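Adenylosuccinate lyase (Francisella tularensis subsp. tularensis SCHU S4, PDB 4EEI) probably catalyses the release of fumarate from adenylosuccinate, giving AMP, and from the related succinylated imidazole carboxamide ribotide, in purine biosynthesis. Local coordinates at residues E27-E32 with A199-L204; S111-D116 with K166-F171; R282-H287 with F317-Y322; A44-A49 with A82-F87. All blocks are in the same frame, centred on the assembly; numbering follows the deposited sequence.

Contact 1. Residues E27-E32 with A199-L204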
loop_
_atom_site.group_PDB
_atom_site.type_symbol
_atom_site.label_atom_id
_atom_site.label_comp_id
_atom_site.label_asym_id
_atom_site.label_seq_id
_atom_site.Cartn_x
_atom_site.Cartn_y
_atom_site.Cartn_z
ATOM N N GLU B 27 25.109 25.749 -2.927
ATOM C CA GLU B 27 25.283 26.980 -3.705
ATOM C C GLU B 27 26.757 27.379 -3.779
ATOM O O GLU B 27 27.233 27.858 -4.811
ATOM C CB GLU B 27 24.501 28.146 -3.082
ATOM C CG GLU B 27 22.976 28.052 -3.169
ATOM C CD GLU B 27 22.411 28.540 -4.503
ATOM O OE1 GLU B 27 23.188 28.718 -5.473
ATOM O OE2 GLU B 27 21.177 28.747 -4.581
ATOM N N LEU B 28 27.481 27.185 -2.685
ATOM C CA LEU B 28 28.868 27.634 -2.630
ATOM C C LEU B 28 29.782 26.652 -3.342
ATOM O O LEU B 28 30.859 27.020 -3.800
ATOM C CB LEU B 28 29.312 27.836 -1.181
ATOM C CG LEU B 28 28.590 28.973 -0.472
ATOM C CD1 LEU B 28 29.059 29.095 0.970
ATOM C CD2 LEU B 28 28.819 30.271 -1.236
ATOM N N ALA B 29 29.352 25.397 -3.430
ATOM C CA ALA B 29 30.116 24.398 -4.180
ATOM C C ALA B 29 30.150 24.735 -5.673
ATOM O O ALA B 29 31.220 24.733 -6.296
ATOM C CB ALA B 29 29.553 23.004 -3.953
ATOM N N ILE B 30 28.987 25.022 -6.256
ATOM C CA ILE B 30 28.953 25.393 -7.668
ATOM C C ILE B 30 29.590 26.774 -7.878
ATOM O O ILE B 30 30.267 27.012 -8.880
ATOM C CB ILE B 30 27.519 25.314 -8.262
ATOM C CG1 ILE B 30 27.554 25.544 -9.774
ATOM C CG2 ILE B 30 26.578 26.309 -7.588
ATOM C CD1 ILE B 30 28.415 24.535 -10.509
ATOM N N LEU B 31 29.410 27.678 -6.921
ATOM C CA LEU B 31 29.995 29.015 -7.048
ATOM C C LEU B 31 31.517 28.929 -7.077
ATOM O O LEU B 31 32.170 29.617 -7.860
ATOM C CB LEU B 31 29.528 29.930 -5.910
ATOM C CG LEU B 31 30.010 31.385 -5.918
ATOM C CD1 LEU B 31 29.520 32.134 -7.146
ATOM C CD2 LEU B 31 29.565 32.111 -4.644
ATOM N N GLU B 32 32.079 28.071 -6.231
ATOM C CA GLU B 32 33.529 27.886 -6.184
ATOM C C GLU B 32 34.022 27.249 -7.482
ATOM O O GLU B 32 35.061 27.630 -8.023
ATOM C CB GLU B 32 33.922 27.023 -4.974
ATOM C CG GLU B 32 35.414 26.702 -4.890
ATOM C CD GLU B 32 35.807 25.982 -3.605
ATOM O OE1 GLU B 32 35.025 26.003 -2.626
ATOM O OE2 GLU B 32 36.908 25.392 -3.581
ATOM N N ALA B 199 30.516 18.783 -7.549
ATOM C CA ALA B 199 30.201 17.487 -6.940
ATOM C C ALA B 199 31.380 16.947 -6.137
ATOM O O ALA B 199 31.195 16.371 -5.055
ATOM C CB ALA B 199 29.766 16.485 -8.005
ATOM N N ASP B 200 32.592 17.133 -6.658
ATOM C CA ASP B 200 33.797 16.694 -5.949
ATOM C C ASP B 200 33.990 17.454 -4.633
ATOM O O ASP B 200 34.461 16.894 -3.639
ATOM C CB ASP B 200 35.043 16.860 -6.825
ATOM C CG ASP B 200 35.146 15.800 -7.913
ATOM O OD1 ASP B 200 34.413 14.787 -7.848
ATOM O OD2 ASP B 200 35.976 15.984 -8.833
ATOM N N ILE B 201 33.630 18.732 -4.630
ATOM C CA ILE B 201 33.673 19.519 -3.397
ATOM C C ILE B 201 32.689 18.953 -2.369
ATOM O O ILE B 201 32.990 18.882 -1.175
ATOM C CB ILE B 201 33.399 21.015 -3.678
ATOM C CG1 ILE B 201 34.618 21.654 -4.355
ATOM C CG2 ILE B 201 33.089 21.768 -2.393
ATOM C CD1 ILE B 201 34.325 22.979 -5.021
ATOM N N LEU B 202 31.523 18.523 -2.836
ATOM C CA LEU B 202 30.498 17.992 -1.940
ATOM C C LEU B 202 30.783 16.558 -1.504
ATOM O O LEU B 202 30.337 16.131 -0.431
ATOM C CB LEU B 202 29.118 18.078 -2.593
ATOM C CG LEU B 202 28.599 19.493 -2.829
ATOM C CD1 LEU B 202 27.211 19.456 -3.493
ATOM C CD2 LEU B 202 28.563 20.268 -1.505
ATOM N N GLY B 203 31.515 15.811 -2.331
ATOM C CA GLY B 203 31.858 14.435 -2.004
ATOM C C GLY B 203 30.791 13.425 -2.412
ATOM O O GLY B 203 30.638 12.384 -1.772
ATOM N N LEU B 204 30.044 13.736 -3.469
ATOM C CA LEU B 204 29.041 12.819 -4.008
ATOM C C LEU B 204 29.178 12.739 -5.531
ATOM O O LEU B 204 29.631 13.691 -6.163
ATOM C CB LEU B 204 27.621 13.267 -3.633
ATOM C CG LEU B 204 27.186 13.032 -2.184
ATOM C CD1 LEU B 204 25.731 13.442 -1.979
ATOM C CD2 LEU B 204 27.386 11.573 -1.800
#
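Ala29 and Glu32, one turn apart on helix 16-33, meet the last turn of helix 192-202 through Ile201 and Leu202, and no hydrogen bond spans the gap. The aliphatic part centres on Ala29, whose small side chain lets the backbones come as close as 6.1 Å, measured from Ala29 CA to Ile201 CA. Ala29 CB rests 3.8 Å from Leu202 CD2 and 4.1 Å from Ile201 CG2, so the methyl of Ala29 touches a branch of each of two successive residues.

The second kind is apolar against polar. With CG1 anti to its carbonyl carbon (chi1 -74°), Ile201 sends CD1 past Ala29 to Glu32. That methyl lies over the face of the carboxylate, 3.6 Å from Glu32 CD, and also comes to 3.8 Å from Ala29 O. Glu32 OE1 also has a long, weak ion pair with Arg48. Beyond Leu202 the helix stops, Gly203 taking positive phi while Gly203 N and Leu204 N both donate to Ala199 O.

Away from helix 192-202, helix 16-33 leans on helix 43-50 through Leu28 and Leu31, and Glu27 packs against helices 68-77 and 94-131, the last of which also receives Leu204.

Contact 2. Residues S111-D116 with K166-F171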
loop_
_atom_site.group_PDB
_atom_site.type_symbol
_atom_site.label_atom_id
_atom_site.label_comp_id
_atom_site.label_asym_id
_atom_site.label_seq_id
_atom_site.Cartn_x
_atom_site.Cartn_y
_atom_site.Cartn_z
ATOM N N SER B 111 23.726 7.984 8.113
ATOM C CA SER B 111 24.835 7.692 9.006
ATOM C C SER B 111 24.320 7.239 10.363
ATOM O O SER B 111 24.878 6.327 10.976
ATOM C CB SER B 111 25.733 8.921 9.161
ATOM O OG SER B 111 26.331 9.236 7.919
ATOM N N TYR B 112 23.250 7.877 10.828
ATOM C CA TYR B 112 22.664 7.524 12.122
ATOM C C TYR B 112 21.903 6.196 12.048
ATOM O O TYR B 112 21.974 5.383 12.972
ATOM C CB TYR B 112 21.730 8.633 12.628
ATOM C CG TYR B 112 22.435 9.836 13.217
ATOM C CD1 TYR B 112 23.013 9.781 14.487
ATOM C CD2 TYR B 112 22.507 11.032 12.522
ATOM C CE1 TYR B 112 23.661 10.885 15.035
ATOM C CE2 TYR B 112 23.150 12.142 13.065
ATOM C CZ TYR B 112 23.722 12.060 14.317
ATOM O OH TYR B 112 24.353 13.168 14.844
ATOM N N VAL B 113 21.168 5.990 10.963
ATOM C CA VAL B 113 20.415 4.748 10.785
ATOM C C VAL B 113 21.368 3.564 10.752
ATOM O O VAL B 113 21.131 2.551 11.401
ATOM C CB VAL B 113 19.616 4.779 9.490
ATOM C CG1 VAL B 113 18.891 3.439 9.266
ATOM C CG2 VAL B 113 18.616 5.933 9.527
ATOM N N ILE B 114 22.458 3.711 10.007
ATOM C CA ILE B 114 23.432 2.629 9.860
ATOM C C ILE B 114 24.111 2.306 11.195
ATOM O O ILE B 114 24.278 1.129 11.559
ATOM C CB ILE B 114 24.469 2.966 8.763
ATOM C CG1 ILE B 114 23.815 2.840 7.389
ATOM C CG2 ILE B 114 25.687 2.029 8.843
ATOM C CD1 ILE B 114 24.689 3.331 6.237
ATOM N N LYS B 115 24.489 3.345 11.938
ATOM C CA LYS B 115 25.118 3.143 13.239
ATOM C C LYS B 115 24.153 2.414 14.158
ATOM O O LYS B 115 24.531 1.468 14.859
ATOM C CB LYS B 115 25.505 4.483 13.874
ATOM C CG LYS B 115 26.099 4.342 15.270
ATOM C CD LYS B 115 26.201 5.686 15.990
ATOM C CE LYS B 115 26.860 5.543 17.370
ATOM N NZ LYS B 115 26.152 4.584 18.275
ATOM N N ASP B 116 22.896 2.845 14.149
ATOM C CA ASP B 116 21.900 2.236 15.031
ATOM C C ASP B 116 21.467 0.840 14.576
ATOM O O ASP B 116 21.179 -0.015 15.407
ATOM C CB ASP B 116 20.687 3.156 15.201
ATOM C CG ASP B 116 21.009 4.393 16.025
ATOM O OD1 ASP B 116 21.832 4.290 16.957
ATOM O OD2 ASP B 116 20.455 5.474 15.734
ATOM N N LYS B 166 23.738 -4.768 5.119
ATOM C CA LYS B 166 24.504 -4.793 3.880
ATOM C C LYS B 166 23.818 -3.984 2.771
ATOM O O LYS B 166 24.489 -3.263 2.037
ATOM C CB LYS B 166 24.787 -6.226 3.413
ATOM C CG LYS B 166 25.667 -6.286 2.162
ATOM C CD LYS B 166 25.802 -7.709 1.643
ATOM C CE LYS B 166 26.570 -7.760 0.315
ATOM N NZ LYS B 166 25.816 -7.178 -0.847
ATOM N N ASP B 167 22.495 -4.101 2.646
ATOM C CA ASP B 167 21.750 -3.300 1.660
ATOM C C ASP B 167 22.027 -1.809 1.876
ATOM O O ASP B 167 22.259 -1.070 0.917
ATOM C CB ASP B 167 20.230 -3.521 1.782
ATOM C CG ASP B 167 19.782 -4.920 1.369
ATOM O OD1 ASP B 167 20.551 -5.615 0.668
ATOM O OD2 ASP B 167 18.637 -5.312 1.737
ATOM N N LEU B 168 21.983 -1.365 3.130
ATOM C CA LEU B 168 22.164 0.059 3.439
ATOM C C LEU B 168 23.595 0.528 3.183
ATOM O O LEU B 168 23.820 1.626 2.649
ATOM C CB LEU B 168 21.763 0.378 4.885
ATOM C CG LEU B 168 20.287 0.525 5.223
ATOM C CD1 LEU B 168 20.123 1.007 6.652
ATOM C CD2 LEU B 168 19.611 1.490 4.262
ATOM N N LYS B 169 24.566 -0.295 3.568
ATOM C CA LYS B 169 25.959 0.056 3.336
ATOM C C LYS B 169 26.252 0.077 1.828
ATOM O O LYS B 169 27.056 0.888 1.356
ATOM C CB LYS B 169 26.893 -0.898 4.087
ATOM C CG LYS B 169 26.918 -0.658 5.609
ATOM C CD LYS B 169 27.933 -1.565 6.300
ATOM C CE LYS B 169 28.177 -1.124 7.738
ATOM N NZ LYS B 169 29.064 -2.048 8.501
ATOM N N ASP B 170 25.600 -0.804 1.074
ATOM C CA ASP B 170 25.722 -0.776 -0.384
ATOM C C ASP B 170 25.172 0.532 -0.939
ATOM O O ASP B 170 25.766 1.144 -1.825
ATOM C CB ASP B 170 24.979 -1.949 -1.032
ATOM C CG ASP B 170 25.726 -3.269 -0.898
ATOM O OD1 ASP B 170 26.942 -3.241 -0.609
ATOM O OD2 ASP B 170 25.090 -4.333 -1.093
ATOM N N PHE B 171 24.026 0.954 -0.427
ATOM C CA PHE B 171 23.410 2.191 -0.904
ATOM C C PHE B 171 24.278 3.364 -0.495
ATOM O O PHE B 171 24.423 4.329 -1.238
ATOM C CB PHE B 171 22.021 2.368 -0.317
ATOM C CG PHE B 171 21.243 3.496 -0.938
ATOM C CD1 PHE B 171 21.287 4.774 -0.397
ATOM C CD2 PHE B 171 20.472 3.275 -2.061
ATOM C CE1 PHE B 171 20.556 5.822 -0.984
ATOM C CE2 PHE B 171 19.743 4.313 -2.656
ATOM C CZ PHE B 171 19.788 5.586 -2.119
#
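Beside Leu168 and Lys169, which meet Ile114 of the facing helix, the shortest polar bond is a salt bridge within one helix: Lys166 NZ donates to Asp170 OD2 at 2.9 Å, and OD2 accepts on its syn lone pair. It spans one helical turn and takes no part in the join, which is apolar and has no hydrogen bond across it.

Segments 111-116 and 166-171 are antiparallel but inclined, their axes 10.4 Å apart at 150°. The side chains of Ile114 and Leu168 lie alongside, pointing opposite ways, with Ile114 CG1 4.1 Å from Leu168 CB. Val113 comes to Leu168 roughly perpendicular. Its CG1, placed anti to the backbone N (chi1 177°), meets Leu168 CD1 at 3.8 Å. At the margin the extended chain of Lys169 runs by Ile114, its CE 4.2 Å from Ile114 CG2, and carries its amine to a long, weak ion pair with Glu118.

Leu168 also packs on helix 217-244 and Val113 on helix 304-333, while Asp167 forms a salt bridge with Lys221 of the second subunit. Such long helices, side by side and contributing to subunit contacts, are characteristic of the central bundle of the fumarase/aspartase superfamily.

Contact 3. Residues R282-H287 with F317-Y322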
loop_
_atom_site.group_PDB
_atom_site.type_symbol
_atom_site.label_atom_id
_atom_site.label_comp_id
_atom_site.label_asym_id
_atom_site.label_seq_id
_atom_site.Cartn_x
_atom_site.Cartn_y
_atom_site.Cartn_z
ATOM N N ARG B 282 4.454 -0.268 11.027
ATOM C CA ARG B 282 3.337 0.029 10.127
ATOM C C ARG B 282 3.521 1.383 9.447
ATOM O O ARG B 282 3.184 1.550 8.273
ATOM C CB ARG B 282 1.998 -0.011 10.875
ATOM C CG ARG B 282 1.603 -1.393 11.356
ATOM C CD ARG B 282 0.276 -1.414 12.097
ATOM N NE ARG B 282 0.110 -2.729 12.712
ATOM C CZ ARG B 282 -0.497 -2.964 13.868
ATOM N NH1 ARG B 282 -1.057 -1.970 14.559
ATOM N NH2 ARG B 282 -0.547 -4.208 14.327
ATOM N N MET B 283 4.035 2.343 10.214
ATOM C CA MET B 283 4.292 3.682 9.694
ATOM C C MET B 283 5.345 3.659 8.587
ATOM O O MET B 283 5.145 4.241 7.523
ATOM C CB MET B 283 4.753 4.620 10.815
ATOM C CG MET B 283 3.699 4.934 11.867
ATOM S SD MET B 283 2.233 5.753 11.195
ATOM C CE MET B 283 2.987 7.030 10.169
ATOM N N LEU B 284 6.465 2.986 8.846
ATOM C CA LEU B 284 7.575 2.891 7.894
ATOM C C LEU B 284 7.124 2.206 6.622
ATOM O O LEU B 284 7.494 2.605 5.510
ATOM C CB LEU B 284 8.748 2.124 8.518
ATOM C CG LEU B 284 9.467 2.840 9.661
ATOM C CD1 LEU B 284 10.412 1.872 10.380
ATOM C CD2 LEU B 284 10.263 4.023 9.102
ATOM N N ARG B 285 6.300 1.177 6.780
ATOM C CA ARG B 285 5.805 0.436 5.635
ATOM C C ARG B 285 4.887 1.312 4.783
ATOM O O ARG B 285 4.856 1.181 3.559
ATOM C CB ARG B 285 5.087 -0.833 6.114
ATOM C CG ARG B 285 4.449 -1.654 5.012
ATOM C CD ARG B 285 4.163 -3.091 5.473
ATOM N NE ARG B 285 3.317 -3.170 6.666
ATOM C CZ ARG B 285 3.759 -3.540 7.868
ATOM N NH1 ARG B 285 5.038 -3.851 8.035
ATOM N NH2 ARG B 285 2.929 -3.599 8.907
ATOM N N SER B 286 4.161 2.223 5.425
ATOM C CA SER B 286 3.222 3.090 4.696
ATOM C C SER B 286 3.929 4.059 3.741
ATOM O O SER B 286 3.339 4.535 2.766
ATOM C CB SER B 286 2.342 3.874 5.689
ATOM O OG SER B 286 3.069 4.932 6.288
ATOM N N HIS B 287 5.196 4.351 4.016
ATOM C CA HIS B 287 5.935 5.326 3.213
ATOM C C HIS B 287 6.404 4.779 1.877
ATOM O O HIS B 287 6.722 5.555 0.970
ATOM C CB HIS B 287 7.161 5.823 3.981
ATOM C CG HIS B 287 6.838 6.574 5.230
ATOM N ND1 HIS B 287 7.732 6.700 6.267
ATOM C CD2 HIS B 287 5.722 7.256 5.612
ATOM C CE1 HIS B 287 7.190 7.419 7.237
ATOM N NE2 HIS B 287 5.972 7.772 6.857
ATOM N N PHE B 317 13.038 8.871 8.621
ATOM C CA PHE B 317 14.303 8.797 9.339
ATOM C C PHE B 317 14.118 8.909 10.850
ATOM O O PHE B 317 14.777 8.201 11.627
ATOM C CB PHE B 317 15.283 9.850 8.811
ATOM C CG PHE B 317 15.813 9.526 7.446
ATOM C CD1 PHE B 317 16.742 8.510 7.278
ATOM C CD2 PHE B 317 15.380 10.227 6.333
ATOM C CE1 PHE B 317 17.236 8.196 6.010
ATOM C CE2 PHE B 317 15.867 9.921 5.066
ATOM C CZ PHE B 317 16.793 8.902 4.910
ATOM N N GLY B 318 13.217 9.787 11.281
ATOM C CA GLY B 318 12.982 9.950 12.709
ATOM C C GLY B 318 12.442 8.673 13.345
ATOM O O GLY B 318 12.894 8.251 14.408
ATOM N N ILE B 319 11.468 8.055 12.699
ATOM C CA ILE B 319 10.898 6.824 13.223
ATOM C C ILE B 319 11.916 5.685 13.155
ATOM O O ILE B 319 12.007 4.883 14.078
ATOM C CB ILE B 319 9.638 6.430 12.438
ATOM C CG1 ILE B 319 8.500 7.414 12.743
ATOM C CG2 ILE B 319 9.210 5.010 12.783
ATOM C CD1 ILE B 319 7.310 7.271 11.766
ATOM N N MET B 320 12.678 5.612 12.070
ATOM C CA MET B 320 13.640 4.518 11.910
ATOM C C MET B 320 14.690 4.560 13.017
ATOM O O MET B 320 14.988 3.543 13.647
ATOM C CB MET B 320 14.323 4.576 10.537
ATOM C CG MET B 320 15.389 3.492 10.341
ATOM S SD MET B 320 14.678 1.833 10.359
ATOM C CE MET B 320 13.890 1.785 8.756
ATOM N N VAL B 321 15.260 5.731 13.254
ATOM C CA VAL B 321 16.263 5.860 14.305
ATOM C C VAL B 321 15.650 5.581 15.684
ATOM O O VAL B 321 16.217 4.833 16.492
ATOM C CB VAL B 321 16.945 7.233 14.268
ATOM C CG1 VAL B 321 17.832 7.423 15.495
ATOM C CG2 VAL B 321 17.778 7.364 12.990
ATOM N N TYR B 322 14.486 6.166 15.949
ATOM C CA TYR B 322 13.774 5.902 17.210
ATOM C C TYR B 322 13.539 4.408 17.411
ATOM O O TYR B 322 13.781 3.873 18.495
ATOM C CB TYR B 322 12.426 6.640 17.249
ATOM C CG TYR B 322 11.615 6.343 18.503
ATOM C CD1 TYR B 322 11.760 7.115 19.637
ATOM C CD2 TYR B 322 10.699 5.288 18.539
ATOM C CE1 TYR B 322 11.034 6.853 20.789
ATOM C CE2 TYR B 322 9.966 5.013 19.695
ATOM C CZ TYR B 322 10.138 5.806 20.806
ATOM O OH TYR B 322 9.424 5.555 21.962
#
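An entirely apolar helix-to-helix contact joins Met283 and Leu284 of helix 272-293 to Ile319 and Met320 of helix 304-333, deep in the central bundle. The four touching residues are all buried, the segment axes approach to 10.0 Å, and their directions differ by 143°, antiparallel in sense but well inclined.

Leu284 is the chief side chain of its helix here. It overlaps Ile319 flank to flank, the two running in opposing senses, and Ile319 CG2 settles 3.8 Å from Leu284 CG and 4.0 Å from Leu284 CD2. The other branch, Leu284 CD1, is met at 3.8 Å by Met320 CE. Met320 CG lies opposite the backbone N (chi1 177°) and the chain then bends at chi2 and chi3, which turns the terminal methyl back to the neighbouring helix, with the methionine set nearly square to the leucine. On the far branch of the isoleucine, Ile319 CD1 touches Met283 CB at 3.8 Å.

The surroundings extend the core in several directions: Met320 reaches helices 94-131 and 217-244, while Ile319 packs on Phe311 of the third subunit. A pair of antiparallel helices that also meets another subunit is what the helical core of this homotetrameric superfamily, that of fumarase and aspartase, is built from.

Contact 4. Residues A44-A49 with A82-F87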
loop_
_atom_site.group_PDB
_atom_site.type_symbol
_atom_site.label_atom_id
_atom_site.label_comp_id
_atom_site.label_asym_id
_atom_site.label_seq_id
_atom_site.Cartn_x
_atom_site.Cartn_y
_atom_site.Cartn_z
ATOM N N ALA B 44 33.396 32.547 -3.291
ATOM C CA ALA B 44 32.716 31.522 -2.502
ATOM C C ALA B 44 33.245 31.484 -1.066
ATOM O O ALA B 44 32.479 31.329 -0.114
ATOM C CB ALA B 44 32.862 30.162 -3.163
ATOM N N ALA B 45 34.555 31.625 -0.903
ATOM C CA ALA B 45 35.145 31.568 0.432
ATOM C C ALA B 45 34.711 32.765 1.278
ATOM O O ALA B 45 34.530 32.654 2.495
ATOM C CB ALA B 45 36.657 31.500 0.338
ATOM N N GLU B 46 34.571 33.915 0.625
ATOM C CA GLU B 46 34.125 35.139 1.287
ATOM C C GLU B 46 32.715 34.968 1.854
ATOM O O GLU B 46 32.454 35.278 3.019
ATOM C CB GLU B 46 34.145 36.293 0.286
ATOM C CG GLU B 46 33.537 37.591 0.789
ATOM C CD GLU B 46 34.504 38.416 1.618
ATOM O OE1 GLU B 46 35.636 37.943 1.858
ATOM O OE2 GLU B 46 34.134 39.540 2.027
ATOM N N ILE B 47 31.814 34.457 1.021
ATOM C CA ILE B 47 30.427 34.260 1.421
ATOM C C ILE B 47 30.324 33.165 2.483
ATOM O O ILE B 47 29.572 33.292 3.455
ATOM C CB ILE B 47 29.546 33.940 0.195
ATOM C CG1 ILE B 47 29.544 35.127 -0.776
ATOM C CG2 ILE B 47 28.126 33.577 0.618
ATOM C CD1 ILE B 47 28.751 34.884 -2.064
ATOM N N ARG B 48 31.099 32.099 2.302
ATOM C CA ARG B 48 31.136 30.992 3.256
ATOM C C ARG B 48 31.461 31.473 4.670
ATOM O O ARG B 48 30.877 31.000 5.640
ATOM C CB ARG B 48 32.159 29.941 2.799
ATOM C CG ARG B 48 32.261 28.706 3.690
ATOM C CD ARG B 48 33.146 27.621 3.059
ATOM N NE ARG B 48 32.594 27.080 1.813
ATOM C CZ ARG B 48 33.147 27.232 0.609
ATOM N NH1 ARG B 48 34.281 27.904 0.466
ATOM N NH2 ARG B 48 32.572 26.697 -0.462
ATOM N N ALA B 49 32.369 32.436 4.779
ATOM C CA ALA B 49 32.842 32.896 6.088
ATOM C C ALA B 49 31.878 33.831 6.821
ATOM O O ALA B 49 31.999 34.030 8.029
ATOM C CB ALA B 49 34.211 33.569 5.944
ATOM N N ALA B 82 26.200 44.200 -3.776
ATOM C CA ALA B 82 25.633 43.732 -5.037
ATOM C C ALA B 82 26.696 43.003 -5.853
ATOM O O ALA B 82 26.404 42.019 -6.541
ATOM C CB ALA B 82 25.061 44.894 -5.821
ATOM N N GLU B 83 27.933 43.488 -5.756
ATOM C CA GLU B 83 29.069 42.878 -6.448
ATOM C C GLU B 83 29.358 41.453 -5.963
ATOM O O GLU B 83 29.425 40.515 -6.761
ATOM C CB GLU B 83 30.320 43.744 -6.276
ATOM C CG GLU B 83 31.539 43.243 -7.038
ATOM C CD GLU B 83 31.518 43.630 -8.510
ATOM O OE1 GLU B 83 31.017 44.731 -8.830
ATOM O OE2 GLU B 83 32.005 42.834 -9.344
ATOM N N THR B 84 29.540 41.298 -4.656
ATOM C CA THR B 84 29.867 40.000 -4.071
ATOM C C THR B 84 28.796 38.944 -4.343
ATOM O O THR B 84 29.107 37.778 -4.595
ATOM C CB THR B 84 30.088 40.123 -2.552
ATOM O OG1 THR B 84 31.243 40.935 -2.312
ATOM C CG2 THR B 84 30.302 38.758 -1.920
ATOM N N GLY B 85 27.533 39.349 -4.300
ATOM C CA GLY B 85 26.450 38.400 -4.485
ATOM C C GLY B 85 26.077 38.199 -5.941
ATOM O O GLY B 85 25.136 37.464 -6.243
ATOM N N LYS B 86 26.822 38.833 -6.844
ATOM C CA LYS B 86 26.475 38.822 -8.266
ATOM C C LYS B 86 26.298 37.432 -8.889
ATOM O O LYS B 86 25.352 37.198 -9.652
ATOM C CB LYS B 86 27.501 39.612 -9.075
ATOM C CG LYS B 86 27.197 39.613 -10.552
ATOM C CD LYS B 86 27.955 40.694 -11.298
ATOM C CE LYS B 86 27.439 40.784 -12.718
ATOM N NZ LYS B 86 28.099 41.841 -13.537
ATOM N N PHE B 87 27.210 36.517 -8.580
ATOM C CA PHE B 87 27.183 35.210 -9.217
ATOM C C PHE B 87 26.559 34.151 -8.323
ATOM O O PHE B 87 26.620 32.958 -8.622
ATOM C CB PHE B 87 28.586 34.803 -9.671
ATOM C CG PHE B 87 29.100 35.615 -10.829
ATOM C CD1 PHE B 87 30.113 36.549 -10.652
ATOM C CD2 PHE B 87 28.552 35.462 -12.089
ATOM C CE1 PHE B 87 30.579 37.300 -11.717
ATOM C CE2 PHE B 87 29.012 36.206 -13.156
ATOM C CZ PHE B 87 30.026 37.128 -12.972
#
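Ile47 and Thr84 lie side by side, their side chains pointing opposite ways and meeting between Ile47 CA and Thr84 CA, which are 8.0 Å apart. In Ile47, CG1 stands anti to the carbonyl carbon (chi1 -63°) and the chain continues extended, which carries CD1 straight out from helix 43-50 to the loop. Ile47 CG1 consequently lies 3.9 Å from Thr84 CG2, and Ile47 CD1 passes on to 3.9 Å from Thr84 O.

Thr84 divides its two branches by polarity. With chi1 at -65° its methyl is anti to the backbone N and presented to Ile47, whereas OG1 lies beside that N and is hydrogen-bonded to the hydroxyl of Thr81. The residue occupies the second position of a type I beta turn from Glu83 to Lys86, closed by Lys86 N to Glu83 O at 3.1 Å. This turn belongs to the loop between helices 68-77 and 94-131, in the N-terminal part of the lyase fold, and helix 43-50 meets it chiefly at Thr84.

At the exposed margin Glu46 CG, opposite its backbone N (chi1 172°), loosely approaches Thr84 CG2 at 4.4 Å; the chain then turns at chi2, and the carboxylate forms a salt bridge with Arg50. Ile47 is also packed by Leu28 of helix 16-33 and by Phe80. On the loop, Lys86 NZ donates to Thr364 O and Phe87 packs on Val361, both of the second subunit.

How the contacts relate
From the N terminus, helix 16-33 opens the widest loop, which contact 1 closes only at 199-204. Two smaller loops nest inside it in series: contact 4 joins 44-49 to 82-87, then contact 2 joins 111-116 to 166-171. Contact 3 follows outside, closing the hairpin of helices 272-293 and 304-333; none cross. Contacts 1 and 4 touch, with Glu32 beside Ala44 and Leu31 against Phe87, and together join helices 16-33 and 43-50 to helix 192-202 and to the 82-87 loop, far from the chain's centre. Contacts 2 and 3 also touch, Val113 meeting Met320, Val321 and Phe317, within the bundle. The centres of contacts 3 and 4 are about 40 Å apart.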